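Local coordinates for lipoprotein (PDB 3O0Y) that is a putative lipoprotein of unknown function, a largely helical DUF885 protein of the Peptidase_MA clan that may bind lipid, at residues 64-76 / 170-184. Residues are numbered along the deposited sequence; the frame is centred on the assembly and turned at random.
Sequences ISSDMEFYSPENE and RLGQFDKLAATIIEK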
ATOM      1  N   ILE A  64      -2.750   5.568 -23.581  1.00 14.38           N
ATOM      2  CA  ILE A  64      -3.746   5.177 -22.580  1.00 13.57           C
ATOM      3  C   ILE A  64      -4.296   6.308 -21.747  1.00 13.02           C
ATOM      4  O   ILE A  64      -5.067   6.061 -20.810  1.00 12.52           O
ATOM      5  CB  ILE A  64      -3.185   4.050 -21.614  1.00 14.76           C
ATOM      6  CG1 ILE A  64      -1.843   4.433 -20.958  1.00 16.41           C
ATOM      7  CG2 ILE A  64      -3.007   2.783 -22.436  1.00 16.07           C
ATOM      8  CD1 ILE A  64      -1.804   5.641 -19.999  1.00 18.99           C
ATOM      9  N   SER A  65      -3.884   7.541 -22.077  1.00 13.60           N
ATOM     10  CA  SER A  65      -4.096   8.703 -21.237  1.00 12.90           C
ATOM     11  C   SER A  65      -5.569   9.096 -21.044  1.00 13.08           C
ATOM     12  O   SER A  65      -5.888   9.784 -20.070  1.00 11.94           O
ATOM     13  CB  SER A  65      -3.284   9.897 -21.747  1.00 14.91           C
ATOM     14  OG  SER A  65      -3.474  10.046 -23.131  1.00 14.86           O
ATOM     15  N   SER A  66      -6.455   8.661 -21.927  1.00 13.46           N
ATOM     16  CA  SER A  66      -7.868   8.847 -21.679  1.00 12.64           C
ATOM     17  C   SER A  66      -8.623   7.545 -21.625  1.00 14.04           C
ATOM     18  O   SER A  66      -9.846   7.529 -21.710  1.00 12.68           O
ATOM     19  CB  SER A  66      -8.482   9.756 -22.733  1.00 14.69           C
ATOM     20  OG  SER A  66      -8.409   9.205 -24.014  1.00 13.67           O
ATOM     21  N   ASP A  67      -7.916   6.457 -21.395  1.00 12.94           N
ATOM     22  CA  ASP A  67      -8.587   5.176 -21.250  1.00 13.37           C
ATOM     23  C   ASP A  67      -9.083   4.971 -19.819  1.00 14.54           C
ATOM     24  O   ASP A  67      -8.555   5.523 -18.833  1.00 12.65           O
ATOM     25  CB  ASP A  67      -7.652   4.021 -21.618  1.00 14.54           C
ATOM     26  CG  ASP A  67      -7.400   3.887 -23.144  1.00 20.18           C
ATOM     27  OD1 ASP A  67      -7.823   4.761 -23.949  1.00 17.92           O
ATOM     28  OD2 ASP A  67      -6.752   2.880 -23.530  1.00 25.06           O
ATOM     29  N   MET A  68     -10.085   4.116 -19.727  1.00 13.65           N
ATOM     30  CA  MET A  68     -10.685   3.729 -18.491  1.00 13.85           C
ATOM     31  C   MET A  68     -10.389   2.228 -18.252  1.00 13.70           C
ATOM     32  O   MET A  68     -10.029   1.484 -19.197  1.00 16.48           O
ATOM     33  CB  MET A  68     -12.217   3.974 -18.543  1.00 12.44           C
ATOM     34  CG  MET A  68     -12.974   3.715 -17.202  1.00 14.14           C
ATOM     35  SD  MET A  68     -12.330   4.393 -15.659  1.00  5.76           S
ATOM     36  CE  MET A  68     -11.985   6.161 -16.178  1.00 13.14           C
ATOM     37  N   GLU A  69     -10.524   1.795 -16.996  1.00 12.71           N
ATOM     38  CA  GLU A  69     -10.413   0.389 -16.634  1.00 11.40           C
ATOM     39  C   GLU A  69     -11.829  -0.220 -16.575  1.00 10.32           C
ATOM     40  O   GLU A  69     -12.742   0.445 -16.141  1.00 12.15           O
ATOM     41  CB  GLU A  69      -9.783   0.284 -15.276  1.00 12.06           C
ATOM     42  CG  GLU A  69      -8.355   0.806 -15.238  1.00 10.65           C
ATOM     43  CD  GLU A  69      -7.708   0.871 -13.839  1.00 12.95           C
ATOM     44  OE1 GLU A  69      -8.373   0.607 -12.790  1.00 12.83           O
ATOM     45  OE2 GLU A  69      -6.493   1.259 -13.782  1.00 13.68           O
ATOM     46  N   PHE A  70     -11.954  -1.471 -17.002  1.00 11.45           N
ATOM     47  CA  PHE A  70     -13.194  -2.207 -16.957  1.00 10.27           C
ATOM     48  C   PHE A  70     -12.990  -3.548 -16.306  1.00 10.32           C
ATOM     49  O   PHE A  70     -11.920  -4.205 -16.415  1.00 10.44           O
ATOM     50  CB  PHE A  70     -13.778  -2.366 -18.358  1.00 10.94           C
ATOM     51  CG  PHE A  70     -13.931  -1.044 -19.087  1.00 13.56           C
ATOM     52  CD1 PHE A  70     -14.800  -0.077 -18.621  1.00 16.41           C
ATOM     53  CD2 PHE A  70     -13.139  -0.762 -20.179  1.00 17.40           C
ATOM     54  CE1 PHE A  70     -14.907   1.168 -19.281  1.00 16.27           C
ATOM     55  CE2 PHE A  70     -13.250   0.455 -20.835  1.00 19.07           C
ATOM     56  CZ  PHE A  70     -14.144   1.390 -20.403  1.00 16.25           C
ATOM     57  N   TYR A  71     -14.037  -3.996 -15.660  1.00  9.55           N
ATOM     58  CA  TYR A  71     -13.941  -5.071 -14.679  1.00 10.23           C
ATOM     59  C   TYR A  71     -14.964  -6.172 -14.903  1.00  9.52           C
ATOM     60  O   TYR A  71     -15.284  -6.885 -13.974  1.00 11.97           O
ATOM     61  CB  TYR A  71     -14.106  -4.500 -13.246  1.00 10.47           C
ATOM     62  CG  TYR A  71     -12.889  -3.717 -12.858  1.00  8.68           C
ATOM     63  CD1 TYR A  71     -11.782  -4.361 -12.410  1.00 11.18           C
ATOM     64  CD2 TYR A  71     -12.815  -2.350 -13.092  1.00  9.07           C
ATOM     65  CE1 TYR A  71     -10.611  -3.651 -12.074  1.00 10.76           C
ATOM     66  CE2 TYR A  71     -11.692  -1.660 -12.835  1.00  8.87           C
ATOM     67  CZ  TYR A  71     -10.573  -2.310 -12.316  1.00 12.07           C
ATOM     68  OH  TYR A  71      -9.432  -1.604 -12.056  1.00 12.49           O
ATOM     69  N   SER A  72     -15.438  -6.386 -16.139  1.00 10.20           N
ATOM     70  CA  SER A  72     -16.455  -7.440 -16.369  1.00 10.97           C
ATOM     71  C   SER A  72     -15.844  -8.827 -16.071  1.00 10.66           C
ATOM     72  O   SER A  72     -14.645  -8.982 -16.117  1.00 10.26           O
ATOM     73  CB  SER A  72     -16.925  -7.420 -17.822  1.00 10.78           C
ATOM     74  OG  SER A  72     -16.040  -8.070 -18.719  1.00 11.09           O
ATOM     75  N   PRO A  73     -16.679  -9.855 -15.882  1.00 11.31           N
ATOM     76  CA  PRO A  73     -16.139 -11.228 -15.817  1.00  9.22           C
ATOM     77  C   PRO A  73     -15.204 -11.596 -16.962  1.00 10.45           C
ATOM     78  O   PRO A  73     -14.158 -12.184 -16.724  1.00 11.23           O
ATOM     79  CB  PRO A  73     -17.427 -12.097 -15.845  1.00  8.84           C
ATOM     80  CG  PRO A  73     -18.367 -11.264 -15.112  1.00 10.34           C
ATOM     81  CD  PRO A  73     -18.118  -9.848 -15.605  1.00 12.31           C
ATOM     82  N   GLU A  74     -15.509 -11.192 -18.192  1.00 10.95           N
ATOM     83  CA  GLU A  74     -14.682 -11.553 -19.295  1.00 12.58           C
ATOM     84  C   GLU A  74     -13.385 -10.740 -19.275  1.00 10.92           C
ATOM     85  O   GLU A  74     -12.346 -11.301 -19.569  1.00 11.03           O
ATOM     86  CB  GLU A  74     -15.399 -11.363 -20.618  1.00 15.48           C
ATOM     87  CG  GLU A  74     -14.595 -11.895 -21.824  1.00 19.60           C
ATOM     88  CD  GLU A  74     -14.410 -13.436 -21.857  1.00 28.40           C
ATOM     89  OE1 GLU A  74     -15.170 -14.223 -21.208  1.00 31.41           O
ATOM     90  OE2 GLU A  74     -13.483 -13.877 -22.589  1.00 36.30           O
ATOM     91  N   ASN A  75     -13.452  -9.468 -18.868  1.00 10.37           N
ATOM     92  CA  ASN A  75     -12.234  -8.648 -18.763  1.00 10.31           C
ATOM     93  C   ASN A  75     -11.238  -9.304 -17.785  1.00 11.12           C
ATOM     94  O   ASN A  75     -10.059  -9.463 -18.087  1.00 10.82           O
ATOM     95  CB  ASN A  75     -12.565  -7.250 -18.261  1.00  9.47           C
ATOM     96  CG  ASN A  75     -13.351  -6.400 -19.282  1.00 13.42           C
ATOM     97  OD1 ASN A  75     -13.198  -6.563 -20.510  1.00 24.13           O
ATOM     98  ND2 ASN A  75     -14.219  -5.568 -18.803  1.00  8.82           N
ATOM     99  N   GLU A  76     -11.746  -9.696 -16.623  1.00 10.80           N
ATOM    100  CA  GLU A  76     -10.918 -10.256 -15.575  1.00 11.05           C
ATOM    101  C   GLU A  76     -10.382 -11.616 -15.967  1.00 10.49           C
ATOM    102  O   GLU A  76      -9.198 -11.937 -15.740  1.00  8.32           O
ATOM    103  CB  GLU A  76     -11.667 -10.348 -14.265  1.00 10.68           C
ATOM    104  CG  GLU A  76     -11.782  -8.998 -13.561  1.00 10.99           C
ATOM    105  CD  GLU A  76     -10.401  -8.516 -13.014  1.00 10.74           C
ATOM    106  OE1 GLU A  76      -9.759  -9.233 -12.185  1.00 12.65           O
ATOM    107  OE2 GLU A  76     -10.003  -7.405 -13.357  1.00 15.65           O
ATOM    108  N   ARG A 170     -12.268  10.604 -19.613  1.00 10.15           N
ATOM    109  CA  ARG A 170     -12.279   9.569 -18.556  1.00 11.11           C
ATOM    110  C   ARG A 170     -13.560   9.586 -17.744  1.00 11.36           C
ATOM    111  O   ARG A 170     -14.206   8.528 -17.538  1.00 11.29           O
ATOM    112  CB  ARG A 170     -11.024   9.722 -17.674  1.00 11.19           C
ATOM    113  CG  ARG A 170      -9.838   9.039 -18.351  1.00 11.56           C
ATOM    114  CD  ARG A 170      -8.631   8.921 -17.406  1.00 11.98           C
ATOM    115  NE  ARG A 170      -7.691   7.871 -17.827  1.00 10.79           N
ATOM    116  CZ  ARG A 170      -6.420   7.821 -17.456  1.00 14.93           C
ATOM    117  NH1 ARG A 170      -5.919   8.709 -16.607  1.00  9.07           N
ATOM    118  NH2 ARG A 170      -5.671   6.819 -17.873  1.00 14.16           N
ATOM    119  N   LEU A 171     -13.969  10.786 -17.308  1.00 10.77           N
ATOM    120  CA  LEU A 171     -15.239  10.918 -16.553  1.00 11.29           C
ATOM    121  C   LEU A 171     -16.451  10.385 -17.301  1.00 12.02           C
ATOM    122  O   LEU A 171     -17.338   9.766 -16.706  1.00 13.30           O
ATOM    123  CB  LEU A 171     -15.476  12.380 -16.112  1.00 11.11           C
ATOM    124  CG  LEU A 171     -14.466  13.018 -15.151  1.00 11.34           C
ATOM    125  CD1 LEU A 171     -14.780  14.502 -15.036  1.00 12.45           C
ATOM    126  CD2 LEU A 171     -14.400  12.384 -13.797  1.00 12.33           C
ATOM    127  N   GLY A 172     -16.463  10.591 -18.624  1.00 12.16           N
ATOM    128  CA  GLY A 172     -17.535  10.157 -19.488  1.00 13.22           C
ATOM    129  C   GLY A 172     -17.668   8.679 -19.625  1.00 13.41           C
ATOM    130  O   GLY A 172     -18.713   8.206 -20.035  1.00 13.58           O
ATOM    131  N   GLN A 173     -16.658   7.929 -19.189  1.00 11.53           N
ATOM    132  CA  GLN A 173     -16.724   6.455 -19.262  1.00 12.36           C
ATOM    133  C   GLN A 173     -17.109   5.799 -17.941  1.00 12.50           C
ATOM    134  O   GLN A 173     -17.045   4.559 -17.800  1.00 11.72           O
ATOM    135  CB  GLN A 173     -15.364   5.959 -19.710  1.00 13.16           C
ATOM    136  CG  GLN A 173     -15.044   6.424 -21.145  1.00 15.15           C
ATOM    137  CD  GLN A 173     -13.678   6.070 -21.516  1.00 17.31           C
ATOM    138  OE1 GLN A 173     -12.742   6.881 -21.425  1.00 16.57           O
ATOM    139  NE2 GLN A 173     -13.519   4.825 -21.906  1.00  9.08           N
ATOM    140  N   PHE A 174     -17.551   6.606 -16.975  1.00 11.72           N
ATOM    141  CA  PHE A 174     -17.854   6.048 -15.644  1.00 12.21           C
ATOM    142  C   PHE A 174     -19.110   5.187 -15.674  1.00 13.48           C
ATOM    143  O   PHE A 174     -19.311   4.296 -14.793  1.00 11.59           O
ATOM    144  CB  PHE A 174     -17.970   7.131 -14.606  1.00 12.04           C
ATOM    145  CG  PHE A 174     -16.713   7.374 -13.850  1.00 12.67           C
ATOM    146  CD1 PHE A 174     -15.568   7.727 -14.505  1.00 13.44           C
ATOM    147  CD2 PHE A 174     -16.664   7.248 -12.492  1.00 17.04           C
ATOM    148  CE1 PHE A 174     -14.420   8.011 -13.830  1.00 16.59           C
ATOM    149  CE2 PHE A 174     -15.530   7.527 -11.815  1.00 18.03           C
ATOM    150  CZ  PHE A 174     -14.365   7.844 -12.510  1.00 13.38           C
ATOM    151  N   ASP A 175     -19.943   5.385 -16.697  1.00 12.70           N
ATOM    152  CA  ASP A 175     -21.090   4.490 -16.844  1.00 15.14           C
ATOM    153  C   ASP A 175     -20.671   3.041 -17.126  1.00 15.63           C
ATOM    154  O   ASP A 175     -21.173   2.101 -16.495  1.00 13.72           O
ATOM    155  CB  ASP A 175     -22.096   4.950 -17.918  1.00 15.97           C
ATOM    156  CG  ASP A 175     -21.452   5.278 -19.285  1.00 20.89           C
ATOM    157  OD1 ASP A 175     -20.219   5.436 -19.437  1.00 18.94           O
ATOM    158  OD2 ASP A 175     -22.247   5.483 -20.248  1.00 21.49           O
ATOM    159  N   LYS A 176     -19.730   2.861 -18.046  1.00 14.79           N
ATOM    160  CA  LYS A 176     -19.274   1.515 -18.330  1.00 15.23           C
ATOM    161  C   LYS A 176     -18.475   0.995 -17.151  1.00 14.48           C
ATOM    162  O   LYS A 176     -18.546  -0.173 -16.856  1.00 13.28           O
ATOM    163  CB  LYS A 176     -18.453   1.459 -19.626  1.00 16.16           C
ATOM    164  CG  LYS A 176     -18.114   0.041 -20.067  1.00 17.50           C
ATOM    165  CD  LYS A 176     -17.623  -0.023 -21.528  1.00 23.16           C
ATOM    166  CE  LYS A 176     -16.941  -1.360 -21.832  1.00 24.65           C
ATOM    167  NZ  LYS A 176     -16.257  -1.334 -23.162  1.00 26.53           N
ATOM    168  N   LEU A 177     -17.667   1.835 -16.521  1.00 13.03           N
ATOM    169  CA  LEU A 177     -16.925   1.385 -15.321  1.00 13.31           C
ATOM    170  C   LEU A 177     -17.900   0.731 -14.327  1.00 13.48           C
ATOM    171  O   LEU A 177     -17.733  -0.441 -13.913  1.00 12.53           O
ATOM    172  CB  LEU A 177     -16.245   2.546 -14.632  1.00 13.54           C
ATOM    173  CG  LEU A 177     -15.534   2.280 -13.329  1.00 14.36           C
ATOM    174  CD1 LEU A 177     -14.397   1.224 -13.552  1.00 13.35           C
ATOM    175  CD2 LEU A 177     -15.029   3.616 -12.733  1.00 15.38           C
ATOM    176  N   ALA A 178     -18.940   1.487 -13.983  1.00 13.44           N
ATOM    177  CA  ALA A 178     -19.957   1.018 -13.015  1.00 13.05           C
ATOM    178  C   ALA A 178     -20.669  -0.241 -13.459  1.00 12.04           C
ATOM    179  O   ALA A 178     -20.814  -1.138 -12.646  1.00 11.64           O
ATOM    180  CB  ALA A 178     -20.958   2.084 -12.709  1.00 12.12           C
ATOM    181  N   ALA A 179     -21.071  -0.327 -14.718  1.00 11.03           N
ATOM    182  CA  ALA A 179     -21.840  -1.521 -15.179  1.00 11.94           C
ATOM    183  C   ALA A 179     -20.953  -2.758 -15.124  1.00 11.54           C
ATOM    184  O   ALA A 179     -21.393  -3.789 -14.692  1.00 11.32           O
ATOM    185  CB  ALA A 179     -22.383  -1.315 -16.545  1.00 10.13           C
ATOM    186  N   THR A 180     -19.644  -2.624 -15.444  1.00 10.50           N
ATOM    187  CA  THR A 180     -18.813  -3.814 -15.458  1.00 10.25           C
ATOM    188  C   THR A 180     -18.537  -4.248 -13.999  1.00 11.25           C
ATOM    189  O   THR A 180     -18.469  -5.439 -13.733  1.00 11.56           O
ATOM    190  CB  THR A 180     -17.528  -3.647 -16.282  1.00 11.53           C
ATOM    191  OG1 THR A 180     -16.705  -2.584 -15.734  1.00  9.55           O
ATOM    192  CG2 THR A 180     -17.819  -3.324 -17.795  1.00 10.26           C
ATOM    193  N   ILE A 181     -18.337  -3.288 -13.091  1.00 11.66           N
ATOM    194  CA  ILE A 181     -18.137  -3.553 -11.640  1.00 12.11           C
ATOM    195  C   ILE A 181     -19.323  -4.303 -11.059  1.00 11.14           C
ATOM    196  O   ILE A 181     -19.183  -5.361 -10.399  1.00 10.00           O
ATOM    197  CB  ILE A 181     -17.828  -2.290 -10.847  1.00 11.13           C
ATOM    198  CG1 ILE A 181     -16.428  -1.766 -11.265  1.00 11.78           C
ATOM    199  CG2 ILE A 181     -17.914  -2.545  -9.301  1.00 12.01           C
ATOM    200  CD1 ILE A 181     -16.020  -0.481 -10.641  1.00 10.92           C
ATOM    201  N   ILE A 182     -20.531  -3.830 -11.371  1.00 11.71           N
ATOM    202  CA  ILE A 182     -21.726  -4.534 -10.928  1.00 11.77           C
ATOM    203  C   ILE A 182     -21.814  -5.902 -11.502  1.00 12.07           C
ATOM    204  O   ILE A 182     -22.152  -6.857 -10.781  1.00 11.72           O
ATOM    205  CB  ILE A 182     -23.020  -3.704 -11.272  1.00 12.18           C
ATOM    206  CG1 ILE A 182     -23.029  -2.428 -10.414  1.00 14.32           C
ATOM    207  CG2 ILE A 182     -24.270  -4.578 -11.084  1.00 12.43           C
ATOM    208  CD1 ILE A 182     -23.966  -1.246 -10.961  1.00 12.52           C
ATOM    209  N   GLU A 183     -21.493  -6.045 -12.775  1.00 11.79           N
ATOM    210  CA  GLU A 183     -21.507  -7.377 -13.391  1.00 12.90           C
ATOM    211  C   GLU A 183     -20.585  -8.350 -12.676  1.00 12.62           C
ATOM    212  O   GLU A 183     -20.957  -9.519 -12.507  1.00 12.14           O
ATOM    213  CB  GLU A 183     -21.109  -7.291 -14.863  1.00 14.84           C
ATOM    214  CG  GLU A 183     -21.505  -8.443 -15.709  1.00 20.74           C
ATOM    215  CD  GLU A 183     -20.929  -8.320 -17.120  1.00 24.65           C
ATOM    216  OE1 GLU A 183     -20.585  -7.155 -17.546  1.00 23.02           O
ATOM    217  OE2 GLU A 183     -20.774  -9.418 -17.748  1.00 27.55           O
ATOM    218  N   LYS A 184     -19.376  -7.896 -12.302  1.00 10.16           N
ATOM    219  CA  LYS A 184     -18.419  -8.767 -11.576  1.00  9.03           C
ATOM    220  C   LYS A 184     -18.878  -9.058 -10.140  1.00  9.81           C
ATOM    221  O   LYS A 184     -18.837 -10.192  -9.688  1.00 11.24           O
ATOM    222  CB  LYS A 184     -17.006  -8.125 -11.542  1.00  9.00           C
ATOM    223  CG  LYS A 184     -15.915  -9.077 -11.124  1.00 10.78           C
ATOM    224  CD  LYS A 184     -15.846 -10.373 -11.937  1.00 10.73           C
ATOM    225  CE  LYS A 184     -14.586 -11.178 -11.612  1.00 10.19           C
ATOM    226  NZ  LYS A 184     -14.409 -11.544 -10.193  1.00  8.94           N
TER
HETATM  227  O   HOH W   1     -18.428 -10.536 -18.971  1.00 15.19           O
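A loop lying along the end of helix 161-172 and the start of helix 174-190 is held by a type I turn, Ile64 to Asp67, at one end and a helix N-cap at Ser72 at the other; Arg170 meets Asp67 at the turn end. Its NE gives Asp67 O a 2.7 Å bond (N-H...O 155°), NH2 adds a weak second one, and Ser65 O sits 3.3 Å from CZ, over the guanidinium face. NH1 bonds Thr51 of helix 47-53, so one guanidinium serves both turn and helix. Cut back to alanine, this position would probably leave Asp67 O without its donors and lose that shared link. Further along, Met68, bent at chi2 and chi3, packs CE 3.9 Å from Phe174 CE1; its SD, 5.2 Å from the ring centroid, makes an oblique Met-aromatic contact. Lys176, extended with CG anti to its backbone N (chi1 -172°), runs over one face of Phe70; its CE stands 3.9 Å from the ring centroid, a CH-pi contact, and NZ follows at 4.4 Å as a cation-pi partner. Tyr71 N donates to Thr180 OG1 (3.0 Å), while Tyr71 CD2 packs against Leu177 CD1 at 3.9 Å. Ser72 OG caps helix 73-92 through Asn75 N, and a water links Glu74 N to Glu183 OE2. Polar grips thus fix the backbone at the turn and at Tyr71, with aromatic and aliphatic packing between; Glu69 O, buried beside Leu177 CD1, has no polar partner.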